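Local coordinates for putative pyrazinamidase/nicotinamidase (Streptococcus mutans, PDB 3S2S), which probably hydrolyses nicotinamide or its analogue pyrazinamide to the free acid and ammonia, as a zinc-binding member of the isochorismatase family, at residues S41-Y46 with M135-Y140; K66-V71 with V161-L166; K74-G79 with Q124-D129; D87-D90 with F95-E98. All coordinates share one frame; numbering follows the deposited sequence.

Contact 1 of 4, residues S41-Y46 with M135-Y140. With CAD (cacodylic acid), chain F.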
loop_
_atom_site.group_PDB
_atom_site.type_symbol
_atom_site.label_atom_id
_atom_site.label_comp_id
_atom_site.label_asym_id
_atom_site.label_seq_id
_atom_site.Cartn_x
_atom_site.Cartn_y
_atom_site.Cartn_z
ATOM N N SER A 41 -1.456 20.694 4.214
ATOM C CA SER A 41 -0.802 21.908 3.703
ATOM C C SER A 41 0.344 21.477 2.811
ATOM O O SER A 41 1.396 21.036 3.294
ATOM C CB SER A 41 -0.293 22.782 4.851
ATOM O OG SER A 41 0.193 24.032 4.361
ATOM N N ILE A 42 0.128 21.566 1.503
ATOM C CA ILE A 42 1.042 20.904 0.572
ATOM C C ILE A 42 2.042 21.872 -0.055
ATOM O O ILE A 42 1.668 22.740 -0.842
ATOM C CB ILE A 42 0.264 20.187 -0.533
ATOM C CG1 ILE A 42 -0.783 19.247 0.081
ATOM C CG2 ILE A 42 1.211 19.410 -1.485
ATOM C CD1 ILE A 42 -1.701 18.654 -0.970
ATOM N N ASP A 43 3.312 21.725 0.323
ATOM C CA ASP A 43 4.442 22.390 -0.367
ATOM C C ASP A 43 4.377 23.889 -0.504
ATOM O O ASP A 43 4.894 24.427 -1.485
ATOM C CB ASP A 43 4.640 21.788 -1.768
ATOM C CG ASP A 43 5.305 20.415 -1.727
ATOM O OD1 ASP A 43 6.104 20.204 -0.807
ATOM O OD2 ASP A 43 5.044 19.595 -2.633
ATOM N N TYR A 44 3.765 24.576 0.454
ATOM C CA TYR A 44 3.670 26.030 0.350
ATOM C C TYR A 44 4.950 26.692 0.858
ATOM O O TYR A 44 4.963 27.408 1.877
ATOM C CB TYR A 44 2.409 26.572 1.045
ATOM C CG TYR A 44 2.059 27.937 0.513
ATOM C CD1 TYR A 44 1.548 28.081 -0.778
ATOM C CD2 TYR A 44 2.280 29.078 1.279
ATOM C CE1 TYR A 44 1.260 29.353 -1.295
ATOM C CE2 TYR A 44 1.985 30.354 0.777
ATOM C CZ TYR A 44 1.474 30.472 -0.504
ATOM O OH TYR A 44 1.204 31.739 -1.001
ATOM N N THR A 45 6.044 26.426 0.145
ATOM C CA THR A 45 7.357 26.862 0.601
ATOM C C THR A 45 7.985 27.896 -0.331
ATOM O O THR A 45 7.522 28.139 -1.455
ATOM C CB THR A 45 8.339 25.674 0.697
ATOM O OG1 THR A 45 8.550 25.135 -0.614
ATOM C CG2 THR A 45 7.804 24.574 1.646
ATOM N N TYR A 46 9.065 28.501 0.147
ATOM C CA TYR A 46 9.760 29.517 -0.637
ATOM C C TYR A 46 10.134 29.070 -2.045
ATOM O O TYR A 46 9.922 29.807 -3.014
ATOM C CB TYR A 46 10.981 30.030 0.124
ATOM C CG TYR A 46 10.656 31.257 0.948
ATOM C CD1 TYR A 46 9.834 31.173 2.075
ATOM C CD2 TYR A 46 11.167 32.498 0.598
ATOM C CE1 TYR A 46 9.519 32.296 2.824
ATOM C CE2 TYR A 46 10.860 33.636 1.346
ATOM C CZ TYR A 46 10.045 33.532 2.456
ATOM O OH TYR A 46 9.751 34.669 3.191
ATOM N N MET A 135 5.728 16.668 7.890
ATOM C CA MET A 135 6.124 15.429 7.244
ATOM C C MET A 135 6.942 15.720 6.017
ATOM O O MET A 135 6.472 16.382 5.109
ATOM C CB MET A 135 4.887 14.624 6.805
ATOM C CG MET A 135 4.151 14.030 7.950
ATOM S SD MET A 135 2.735 13.122 7.289
ATOM C CE MET A 135 2.149 12.431 8.836
ATOM N N ASP A 136 8.158 15.194 5.963
ATOM C CA ASP A 136 8.942 15.298 4.748
ATOM C C ASP A 136 8.462 14.291 3.719
ATOM O O ASP A 136 8.100 13.146 4.067
ATOM C CB ASP A 136 10.424 15.009 5.049
ATOM C CG ASP A 136 11.041 16.004 6.033
ATOM O OD1 ASP A 136 10.822 17.216 5.900
ATOM O OD2 ASP A 136 11.765 15.562 6.947
ATOM N N LYS A 137 8.463 14.696 2.448
ATOM C CA LYS A 137 8.077 13.760 1.395
ATOM C C LYS A 137 9.036 13.865 0.229
ATOM O O LYS A 137 9.718 14.880 0.078
ATOM C CB LYS A 137 6.616 14.003 0.937
ATOM C CG LYS A 137 6.419 15.294 0.127
ATOM C CD LYS A 137 4.928 15.504 -0.195
ATOM C CE LYS A 137 4.669 16.834 -0.898
ATOM N NZ LYS A 137 5.290 16.872 -2.254
ATOM N N ARG A 138 9.090 12.820 -0.601
ATOM C CA ARG A 138 9.982 12.824 -1.753
ATOM C C ARG A 138 9.266 12.691 -3.080
ATOM O O ARG A 138 9.850 12.964 -4.118
ATOM C CB ARG A 138 11.028 11.701 -1.634
ATOM C CG ARG A 138 12.027 11.949 -0.518
ATOM C CD ARG A 138 12.993 10.782 -0.356
ATOM N NE ARG A 138 13.905 10.633 -1.485
ATOM C CZ ARG A 138 13.777 9.710 -2.434
ATOM N NH1 ARG A 138 12.741 8.853 -2.421
ATOM N NH2 ARG A 138 14.670 9.647 -3.407
ATOM N N HIS A 139 8.017 12.211 -3.055
ATOM C CA HIS A 139 7.212 12.161 -4.274
ATOM C C HIS A 139 6.206 13.286 -4.232
ATOM O O HIS A 139 6.125 14.029 -3.252
ATOM C CB HIS A 139 6.468 10.817 -4.413
ATOM C CG HIS A 139 7.369 9.664 -4.731
ATOM N ND1 HIS A 139 6.999 8.352 -4.508
ATOM C CD2 HIS A 139 8.622 9.622 -5.240
ATOM C CE1 HIS A 139 7.985 7.550 -4.884
ATOM N NE2 HIS A 139 8.977 8.294 -5.343
ATOM N N TYR A 140 5.400 13.400 -5.276
ATOM C CA TYR A 140 4.461 14.516 -5.334
ATOM C C TYR A 140 3.312 14.364 -4.326
ATOM O O TYR A 140 2.977 15.293 -3.566
ATOM C CB TYR A 140 3.918 14.615 -6.761
ATOM C CG TYR A 140 5.004 14.673 -7.823
ATOM C CD1 TYR A 140 5.858 15.776 -7.918
ATOM C CD2 TYR A 140 5.136 13.652 -8.765
ATOM C CE1 TYR A 140 6.836 15.829 -8.908
ATOM C CE2 TYR A 140 6.107 13.702 -9.747
ATOM C CZ TYR A 140 6.946 14.798 -9.824
ATOM O OH TYR A 140 7.910 14.833 -10.815
HETATM AS AS CAD F . 4.373 20.049 -6.462
HETATM C C1 CAD F . 4.865 21.388 -5.134
HETATM C C2 CAD F . 5.856 19.729 -7.734
HETATM O O1 CAD F . 2.925 20.332 -7.166
#
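Asp43 and Lys137 reach for one another from opposite directions, and NZ of Lys137 closes on OD2 of Asp43 at 2.8 Å, making a hydrogen-bonded salt bridge. The ammonium arrives on the syn side of the carboxylate, 23° out of its plane. Lysine suits the place because its long chain spans the gap between two strand ends: CG starts between the backbone N and the carbonyl carbon (chi1 71°), the methylenes then run straight, and a last bend at chi4 swings NZ into position. That bend also lets NZ bond the carbonyl O of His139 at 3.1 Å, in the carbonyl plane, and the O of Tyr140 at 3.1 Å, there from above the plane of that carbonyl. Asp87 adds a second carboxylate, so the buried ammonium is held from several directions.

OD2 of Asp43 also lies 3.1 Å from methyl C1 of the bound cacodylate, while CD1 of Tyr140 comes within 4.0 Å of its C2. Asp43 OD1 takes the backbone N-H of Asp87, which helps fix the carboxylate's rotation. With Cys170 touching both Asp43 and Lys137, the grouping is consistent with the Asp-Lys-Cys catalytic triad of nicotinamidases. The contact lies at the ends of parallel strands 37-42 and 132-137, with strand 81-87 between them and helix 167-180 packed against it.

Contact 2 of 4, residues K66-V71 with V161-L166. With CAD (cacodylic acid), chain F.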
loop_
_atom_site.group_PDB
_atom_site.type_symbol
_atom_site.label_atom_id
_atom_site.label_comp_id
_atom_site.label_asym_id
_atom_site.label_seq_id
_atom_site.Cartn_x
_atom_site.Cartn_y
_atom_site.Cartn_z
ATOM N N LYS A 66 -2.400 34.863 1.939
ATOM C CA LYS A 66 -3.262 35.223 3.064
ATOM C C LYS A 66 -4.368 34.189 3.258
ATOM O O LYS A 66 -4.655 33.775 4.382
ATOM C CB LYS A 66 -3.883 36.604 2.836
ATOM C CG LYS A 66 -2.884 37.630 2.336
ATOM C CD LYS A 66 -2.642 38.738 3.347
ATOM C CE LYS A 66 -3.833 39.681 3.446
ATOM N NZ LYS A 66 -3.533 40.885 4.278
ATOM N N ALA A 67 -4.978 33.755 2.159
ATOM C CA ALA A 67 -6.085 32.808 2.235
ATOM C C ALA A 67 -5.642 31.469 2.830
ATOM O O ALA A 67 -6.349 30.883 3.646
ATOM C CB ALA A 67 -6.689 32.567 0.853
ATOM N N ILE A 68 -4.494 30.966 2.388
ATOM C CA ILE A 68 -4.083 29.649 2.853
ATOM C C ILE A 68 -3.740 29.739 4.342
ATOM O O ILE A 68 -4.026 28.825 5.099
ATOM C CB ILE A 68 -2.923 29.032 2.000
ATOM C CG1 ILE A 68 -2.732 27.550 2.346
ATOM C CG2 ILE A 68 -1.613 29.810 2.196
ATOM C CD1 ILE A 68 -1.736 26.858 1.423
ATOM N N ALA A 69 -3.162 30.858 4.781
ATOM C CA ALA A 69 -2.919 31.013 6.217
ATOM C C ALA A 69 -4.231 31.067 7.001
ATOM O O ALA A 69 -4.382 30.425 8.046
ATOM C CB ALA A 69 -2.050 32.255 6.509
ATOM N N GLN A 70 -5.189 31.831 6.497
ATOM C CA GLN A 70 -6.451 31.986 7.206
ATOM C C GLN A 70 -7.230 30.687 7.295
ATOM O O GLN A 70 -7.802 30.376 8.338
ATOM C CB GLN A 70 -7.297 33.087 6.570
ATOM C CG GLN A 70 -6.743 34.455 6.859
ATOM C CD GLN A 70 -7.403 35.541 6.038
ATOM O OE1 GLN A 70 -8.006 35.276 4.996
ATOM N NE2 GLN A 70 -7.280 36.777 6.500
ATOM N N VAL A 71 -7.240 29.915 6.214
ATOM C CA VAL A 71 -8.008 28.678 6.237
ATOM C C VAL A 71 -7.350 27.652 7.150
ATOM O O VAL A 71 -8.031 26.861 7.779
ATOM C CB VAL A 71 -8.296 28.111 4.824
ATOM C CG1 VAL A 71 -7.057 27.548 4.206
ATOM C CG2 VAL A 71 -9.399 27.041 4.887
ATOM N N VAL A 161 -8.883 17.981 3.811
ATOM C CA VAL A 161 -9.055 19.297 3.214
ATOM C C VAL A 161 -7.729 19.678 2.592
ATOM O O VAL A 161 -6.746 19.831 3.305
ATOM C CB VAL A 161 -9.479 20.314 4.259
ATOM C CG1 VAL A 161 -9.739 21.666 3.603
ATOM C CG2 VAL A 161 -10.743 19.816 4.974
ATOM N N LEU A 162 -7.691 19.800 1.269
ATOM C CA LEU A 162 -6.419 20.013 0.580
ATOM C C LEU A 162 -6.158 21.484 0.289
ATOM O O LEU A 162 -7.046 22.184 -0.193
ATOM C CB LEU A 162 -6.378 19.222 -0.727
ATOM C CG LEU A 162 -6.681 17.729 -0.563
ATOM C CD1 LEU A 162 -6.550 17.070 -1.934
ATOM C CD2 LEU A 162 -5.712 17.086 0.439
ATOM N N THR A 163 -4.947 21.938 0.599
ATOM C CA THR A 163 -4.515 23.298 0.301
ATOM C C THR A 163 -3.076 23.221 -0.181
ATOM O O THR A 163 -2.383 22.246 0.096
ATOM C CB THR A 163 -4.509 24.199 1.572
ATOM O OG1 THR A 163 -3.529 23.706 2.518
ATOM C CG2 THR A 163 -5.892 24.240 2.236
ATOM N N GLY A 164 -2.619 24.262 -0.873
ATOM C CA GLY A 164 -1.211 24.331 -1.245
ATOM C C GLY A 164 -0.994 24.335 -2.744
ATOM O O GLY A 164 -1.877 24.743 -3.491
ATOM N N VAL A 165 0.176 23.867 -3.177
ATOM C CA VAL A 165 0.610 23.961 -4.578
ATOM C C VAL A 165 1.308 22.656 -4.979
ATOM O O VAL A 165 1.738 21.906 -4.107
ATOM C CB VAL A 165 1.587 25.173 -4.787
ATOM C CG1 VAL A 165 0.885 26.500 -4.488
ATOM C CG2 VAL A 165 2.809 25.015 -3.911
ATOM N N LEU A 166 1.392 22.343 -6.279
ATOM C CA LEU A 166 0.665 23.026 -7.338
ATOM C C LEU A 166 -0.613 22.211 -7.535
ATOM O O LEU A 166 -0.619 20.978 -7.339
ATOM C CB LEU A 166 1.463 22.998 -8.642
ATOM C CG LEU A 166 2.783 23.769 -8.746
ATOM C CD1 LEU A 166 3.277 23.680 -10.187
ATOM C CD2 LEU A 166 2.576 25.196 -8.350
HETATM AS AS CAD F . 4.373 20.049 -6.462
HETATM C C1 CAD F . 4.865 21.388 -5.134
HETATM C C2 CAD F . 5.856 19.729 -7.734
HETATM O O1 CAD F . 2.925 20.332 -7.166
#
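Ile68 lies across Thr163 where helix 65-77 packs on the parallel sheet of the isochorismatase α/β fold. This helix belongs to the β-α-β crossover that joins strand 37-42 to strand 81-87, and here it also covers strand 159-165, the neighbour of 37-42 on its other side. The two side chains meet obliquely. Placing CG1 opposite the backbone N (chi1 -168°) sends the longer branch of Ile68 down toward the sheet, where CD1 comes 3.8 Å from OG1 of Thr163 and 3.6 Å from N of Gly164.

Thr163 shows its two branches to different partners. Its methyl CG2 slides past Val71 in the opposite sense, meeting CG1 at 4.0 Å, one helical turn on from Ile68. Its hydroxyl is satisfied within the sheet, at the carbonyl O of Ile40, so a β-branched polar residue can sit under an aliphatic helix face without leaving the hydroxyl unpaired. Val71 extends the apolar surface onto Val188 of the next strand, and Leu162 faces helix 167-180.

CD1 of Ile68 rests against the main chain at Gly164, where the strand turns a corner. Gly164 has a phi of 118°, a backbone shape that brings the position of a CB up against the carbonyl O of Thr163 and so belongs to glycine. Beyond the corner, Val165 and Leu166 line the ligand pocket, joined by a cis peptide bond. Together with the N-H of Cys170, the Leu166 N-H is placed like an oxyanion hole: Leu166 N bonds O1 of cacodylate at 2.7 Å, nearly straight at 173°.

Contact 3 of 4, residues K74-G79 with Q124-D129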
loop_
_atom_site.group_PDB
_atom_site.type_symbol
_atom_site.label_atom_id
_atom_site.label_comp_id
_atom_site.label_asym_id
_atom_site.label_seq_id
_atom_site.Cartn_x
_atom_site.Cartn_y
_atom_site.Cartn_z
ATOM N N LYS A 74 -8.202 28.624 10.660
ATOM C CA LYS A 74 -9.604 28.291 10.912
ATOM C C LYS A 74 -9.802 26.806 11.144
ATOM O O LYS A 74 -10.503 26.402 12.075
ATOM C CB LYS A 74 -10.525 28.782 9.802
ATOM C CG LYS A 74 -11.954 28.309 9.998
ATOM C CD LYS A 74 -12.954 29.155 9.238
ATOM C CE LYS A 74 -14.374 28.827 9.679
ATOM N NZ LYS A 74 -15.368 29.819 9.177
ATOM N N ALA A 75 -9.174 25.987 10.306
ATOM C CA ALA A 75 -9.285 24.538 10.474
ATOM C C ALA A 75 -8.797 24.166 11.859
ATOM O O ALA A 75 -9.434 23.372 12.559
ATOM C CB ALA A 75 -8.469 23.809 9.420
ATOM N N TYR A 76 -7.677 24.760 12.265
ATOM C CA TYR A 76 -7.104 24.465 13.572
ATOM C C TYR A 76 -8.049 24.898 14.695
ATOM O O TYR A 76 -8.254 24.153 15.657
ATOM C CB TYR A 76 -5.743 25.122 13.748
ATOM C CG TYR A 76 -5.165 24.926 15.127
ATOM C CD1 TYR A 76 -4.437 23.777 15.440
ATOM C CD2 TYR A 76 -5.365 25.872 16.126
ATOM C CE1 TYR A 76 -3.904 23.586 16.707
ATOM C CE2 TYR A 76 -4.841 25.684 17.394
ATOM C CZ TYR A 76 -4.114 24.539 17.673
ATOM O OH TYR A 76 -3.587 24.345 18.925
ATOM N N ASP A 77 -8.628 26.088 14.557
ATOM C CA ASP A 77 -9.604 26.600 15.533
ATOM C C ASP A 77 -10.830 25.694 15.615
ATOM O O ASP A 77 -11.450 25.563 16.675
ATOM C CB ASP A 77 -10.051 28.022 15.182
ATOM C CG ASP A 77 -8.955 29.056 15.378
ATOM O OD1 ASP A 77 -7.906 28.735 15.983
ATOM O OD2 ASP A 77 -9.158 30.212 14.927
ATOM N N ASN A 78 -11.180 25.070 14.492
ATOM C CA ASN A 78 -12.335 24.186 14.442
ATOM C C ASN A 78 -12.065 22.809 15.035
ATOM O O ASN A 78 -12.972 21.980 15.103
ATOM C CB ASN A 78 -12.841 24.031 13.005
ATOM C CG ASN A 78 -13.569 25.259 12.508
ATOM O OD1 ASN A 78 -13.779 26.212 13.253
ATOM N ND2 ASN A 78 -13.968 25.238 11.239
ATOM N N GLY A 79 -10.819 22.561 15.437
ATOM C CA GLY A 79 -10.442 21.283 16.026
ATOM C C GLY A 79 -9.810 20.267 15.080
ATOM O O GLY A 79 -9.671 19.086 15.431
ATOM N N GLN A 124 5.513 27.811 13.332
ATOM C CA GLN A 124 6.417 28.105 14.431
ATOM C C GLN A 124 5.662 28.104 15.759
ATOM O O GLN A 124 6.146 27.543 16.743
ATOM C CB GLN A 124 7.154 29.432 14.209
ATOM N N LYS A 125 4.467 28.699 15.779
ATOM C CA LYS A 125 3.706 28.824 17.026
ATOM C C LYS A 125 3.157 27.489 17.504
ATOM O O LYS A 125 2.877 27.305 18.683
ATOM C CB LYS A 125 2.569 29.845 16.882
ATOM C CG LYS A 125 3.054 31.299 16.868
ATOM C CD LYS A 125 1.944 32.292 16.558
ATOM C CE LYS A 125 2.491 33.723 16.539
ATOM N NZ LYS A 125 1.442 34.749 16.269
ATOM N N HIS A 126 3.018 26.547 16.582
ATOM C CA HIS A 126 2.434 25.258 16.920
ATOM C C HIS A 126 3.406 24.114 16.694
ATOM O O HIS A 126 2.991 22.967 16.502
ATOM C CB HIS A 126 1.173 25.024 16.096
ATOM C CG HIS A 126 0.117 26.050 16.321
ATOM N ND1 HIS A 126 -0.878 25.898 17.262
ATOM C CD2 HIS A 126 -0.095 27.254 15.739
ATOM C CE1 HIS A 126 -1.663 26.960 17.244
ATOM N NE2 HIS A 126 -1.213 27.795 16.325
ATOM N N GLU A 127 4.697 24.428 16.751
ATOM C CA GLU A 127 5.752 23.458 16.473
ATOM C C GLU A 127 5.727 22.234 17.409
ATOM O O GLU A 127 6.248 21.170 17.063
ATOM C CB GLU A 127 7.102 24.165 16.568
ATOM C CG GLU A 127 8.293 23.369 16.090
ATOM C CD GLU A 127 9.576 24.176 16.176
ATOM O OE1 GLU A 127 9.547 25.274 16.775
ATOM O OE2 GLU A 127 10.608 23.714 15.647
ATOM N N ASN A 128 5.110 22.385 18.580
ATOM C CA ASN A 128 5.060 21.317 19.583
ATOM C C ASN A 128 3.628 20.908 19.918
ATOM O O ASN A 128 3.370 20.271 20.942
ATOM C CB ASN A 128 5.768 21.757 20.868
ATOM C CG ASN A 128 7.224 22.092 20.643
ATOM O OD1 ASN A 128 7.989 21.277 20.127
ATOM N ND2 ASN A 128 7.616 23.301 21.028
ATOM N N ASP A 129 2.698 21.295 19.054
ATOM C CA ASP A 129 1.276 21.028 19.246
ATOM C C ASP A 129 0.953 19.619 18.749
ATOM O O ASP A 129 1.261 19.283 17.606
ATOM C CB ASP A 129 0.479 22.049 18.431
ATOM C CG ASP A 129 -0.988 22.092 18.799
ATOM O OD1 ASP A 129 -1.447 23.166 19.216
ATOM O OD2 ASP A 129 -1.693 21.082 18.660
#
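Tyr76 offers one face of its ring to His126, whose CE1 comes down over it 3.4 Å from CE2 of Tyr76. This is an edge-to-face aromatic pair, with centroids 4.4 Å apart and planes turned 60° from each other. Tyrosine suits the place because the same ring carries a hydroxyl far enough out to reach the turn that follows helix 119-125. With CG swung opposite the backbone N (chi1 176°), the ring projects from the last turn of helix 65-77, and its OH donates a very short hydrogen bond, 2.5 Å long, to OD1 of Asp129.

The carboxylate meets the ring end at its edge, the two planes 78° apart. OD1 of Asp129 also lies in the plane of the imidazole, where ND1 of His126 points at it along an almost straight but weak bond of 3.4 Å. One carboxylate oxygen thus collects two donors and ties the hydroxyl to the histidine. His126 and Asp129 are the end residues of a type I β turn just after helix 119-125, closed by a backbone bond from Asp129 N to His126 O at 3.1 Å. This turn leads toward strand 132-137 at the periphery of the α/β fold.

Arg131 gives Tyr76 a cation-pi partner and uses its backbone N to hold OD2 of Asp129, while Phe122 stacks with His126. Val132 supports both aromatic rings. Behind Tyr76, helix 65-77 finishes in a Schellman motif, in which Gly79, with the positive phi that glycine tolerates readily, bonds through its N to Tyr76 O at 3.0 Å.

Contact 4 of 4, residues D87-D90 with F95-E98. With ZN (zinc ion), chain E.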
loop_
_atom_site.group_PDB
_atom_site.type_symbol
_atom_site.label_atom_id
_atom_site.label_comp_id
_atom_site.label_asym_id
_atom_site.label_seq_id
_atom_site.Cartn_x
_atom_site.Cartn_y
_atom_site.Cartn_z
ATOM N N ASP A 87 7.964 18.644 0.399
ATOM C CA ASP A 87 9.058 18.088 -0.384
ATOM C C ASP A 87 10.383 18.318 0.345
ATOM O O ASP A 87 10.659 19.423 0.823
ATOM C CB ASP A 87 9.131 18.846 -1.700
ATOM C CG ASP A 87 8.868 17.988 -2.904
ATOM O OD1 ASP A 87 8.206 16.912 -2.804
ATOM O OD2 ASP A 87 9.310 18.444 -3.976
ATOM N N GLY A 88 11.214 17.282 0.415
ATOM C CA GLY A 88 12.538 17.405 1.018
ATOM C C GLY A 88 13.524 16.607 0.182
ATOM O O GLY A 88 13.509 15.367 0.227
ATOM N N HIS A 89 14.362 17.295 -0.594
ATOM C CA HIS A 89 15.183 16.622 -1.593
ATOM C C HIS A 89 16.663 16.657 -1.265
ATOM O O HIS A 89 17.121 17.468 -0.450
ATOM C CB HIS A 89 14.967 17.234 -2.990
ATOM C CG HIS A 89 13.628 16.918 -3.590
ATOM N ND1 HIS A 89 13.195 15.623 -3.796
ATOM C CD2 HIS A 89 12.642 17.725 -4.046
ATOM C CE1 HIS A 89 11.988 15.649 -4.340
ATOM N NE2 HIS A 89 11.629 16.910 -4.503
ATOM N N ASP A 90 17.390 15.743 -1.900
ATOM C CA ASP A 90 18.850 15.740 -1.856
ATOM C C ASP A 90 19.376 16.085 -3.242
ATOM O O ASP A 90 18.929 15.545 -4.257
ATOM C CB ASP A 90 19.383 14.369 -1.439
ATOM C CG ASP A 90 18.740 13.844 -0.172
ATOM O OD1 ASP A 90 19.038 14.378 0.913
ATOM O OD2 ASP A 90 17.938 12.883 -0.253
ATOM N N PHE A 95 19.174 8.436 -8.055
ATOM C CA PHE A 95 18.223 7.339 -7.862
ATOM C C PHE A 95 16.771 7.800 -7.836
ATOM O O PHE A 95 15.854 6.983 -7.934
ATOM C CB PHE A 95 18.539 6.536 -6.595
ATOM C CG PHE A 95 19.666 5.574 -6.774
ATOM C CD1 PHE A 95 19.536 4.495 -7.634
ATOM C CD2 PHE A 95 20.860 5.750 -6.096
ATOM C CE1 PHE A 95 20.577 3.611 -7.809
ATOM C CE2 PHE A 95 21.900 4.864 -6.271
ATOM C CZ PHE A 95 21.757 3.797 -7.124
ATOM N N HIS A 96 16.575 9.105 -7.718
ATOM C CA HIS A 96 15.235 9.686 -7.784
ATOM C C HIS A 96 14.926 10.131 -9.217
ATOM O O HIS A 96 15.637 10.974 -9.767
ATOM C CB HIS A 96 15.174 10.886 -6.854
ATOM C CG HIS A 96 13.778 11.304 -6.499
ATOM N ND1 HIS A 96 12.706 11.106 -7.345
ATOM C CD2 HIS A 96 13.279 11.903 -5.390
ATOM C CE1 HIS A 96 11.606 11.559 -6.768
ATOM N NE2 HIS A 96 11.925 12.044 -5.581
ATOM N N PRO A 97 13.865 9.575 -9.827
ATOM C CA PRO A 97 13.490 9.906 -11.215
ATOM C C PRO A 97 13.262 11.394 -11.402
ATOM O O PRO A 97 13.426 11.919 -12.496
ATOM C CB PRO A 97 12.159 9.162 -11.409
ATOM C CG PRO A 97 12.199 8.049 -10.435
ATOM C CD PRO A 97 13.019 8.501 -9.266
ATOM N N GLU A 98 12.891 12.064 -10.321
ATOM C CA GLU A 98 12.509 13.456 -10.386
ATOM C C GLU A 98 13.729 14.331 -10.654
ATOM O O GLU A 98 13.612 15.439 -11.183
ATOM C CB GLU A 98 11.836 13.845 -9.068
ATOM C CG GLU A 98 11.001 15.109 -9.131
ATOM C CD GLU A 98 10.526 15.526 -7.773
ATOM O OE1 GLU A 98 10.764 16.688 -7.402
ATOM O OE2 GLU A 98 9.934 14.688 -7.062
HETATM ZN ZN ZN E . 9.995 17.652 -5.720
HETATM O O HOH W 1 8.620 15.956 -5.156
HETATM O O HOH W 2 8.290 18.405 -6.777
#
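Water 1 sits between Asp87 and Glu98, within hydrogen-bonding distance, 2.6 Å, of both OD1 of Asp87 and OE2 of Glu98, with more acceptors around it than it has protons to give, while the zinc ion binds it at 2.2 Å. The two carboxylates come from opposite directions with planes only 18° apart. Each gives its other oxygen to the metal: OD2 of Asp87 at 2.0 Å and OE1 of Glu98 at 2.1 Å from zinc, on opposite sides of it. Glu98 spans the distance as an extended chain.

NE2 of His89 takes a further position, 2.2 Å from zinc and across from water 2, with the imidazole perpendicular to the Glu98 carboxylate. His105 completes six ligands. The Asp-x-His sequence where strand 81-87 runs out into its loop is as in the metal sites of nicotinamidases, where an aspartate and histidines do the binding.

Lys137 pairs with OD1 of Asp87, so the oxygen not on the metal is steadied as well. His96 is second shell: its side chain crosses that of His89 at about a right angle, the two rings meeting obliquely, NE2 of His96 lying near the plane of the His89 ring, 3.8 Å from CE1 of His89. That NE2 bonds the carbonyl O of Arg138, and Tyr179 of a neighbouring subunit packs on His96 and Glu98.

All four contacts belong to one α/β domain. Contacts 1 and 2, with centres 13 Å apart, interlace along the chain and share the sheet: their strands 37-42 and 159-165 are neighbours, and both contacts touch cacodylate. Contact 4 lies in the loop after strand 81-87 and is nested inside contact 1; the two centres are 12 Å apart and their residues meet directly, so the zinc site and the ligand pocket form one continuous region. Contact 3 shares helix 65-77 with contact 2 and encloses contact 4 in sequence, yet its centre lies 29 Å from that of contact 4, joining the end of helix 65-77 to the turn after helix 119-125 at the surface, away from the annotated sites.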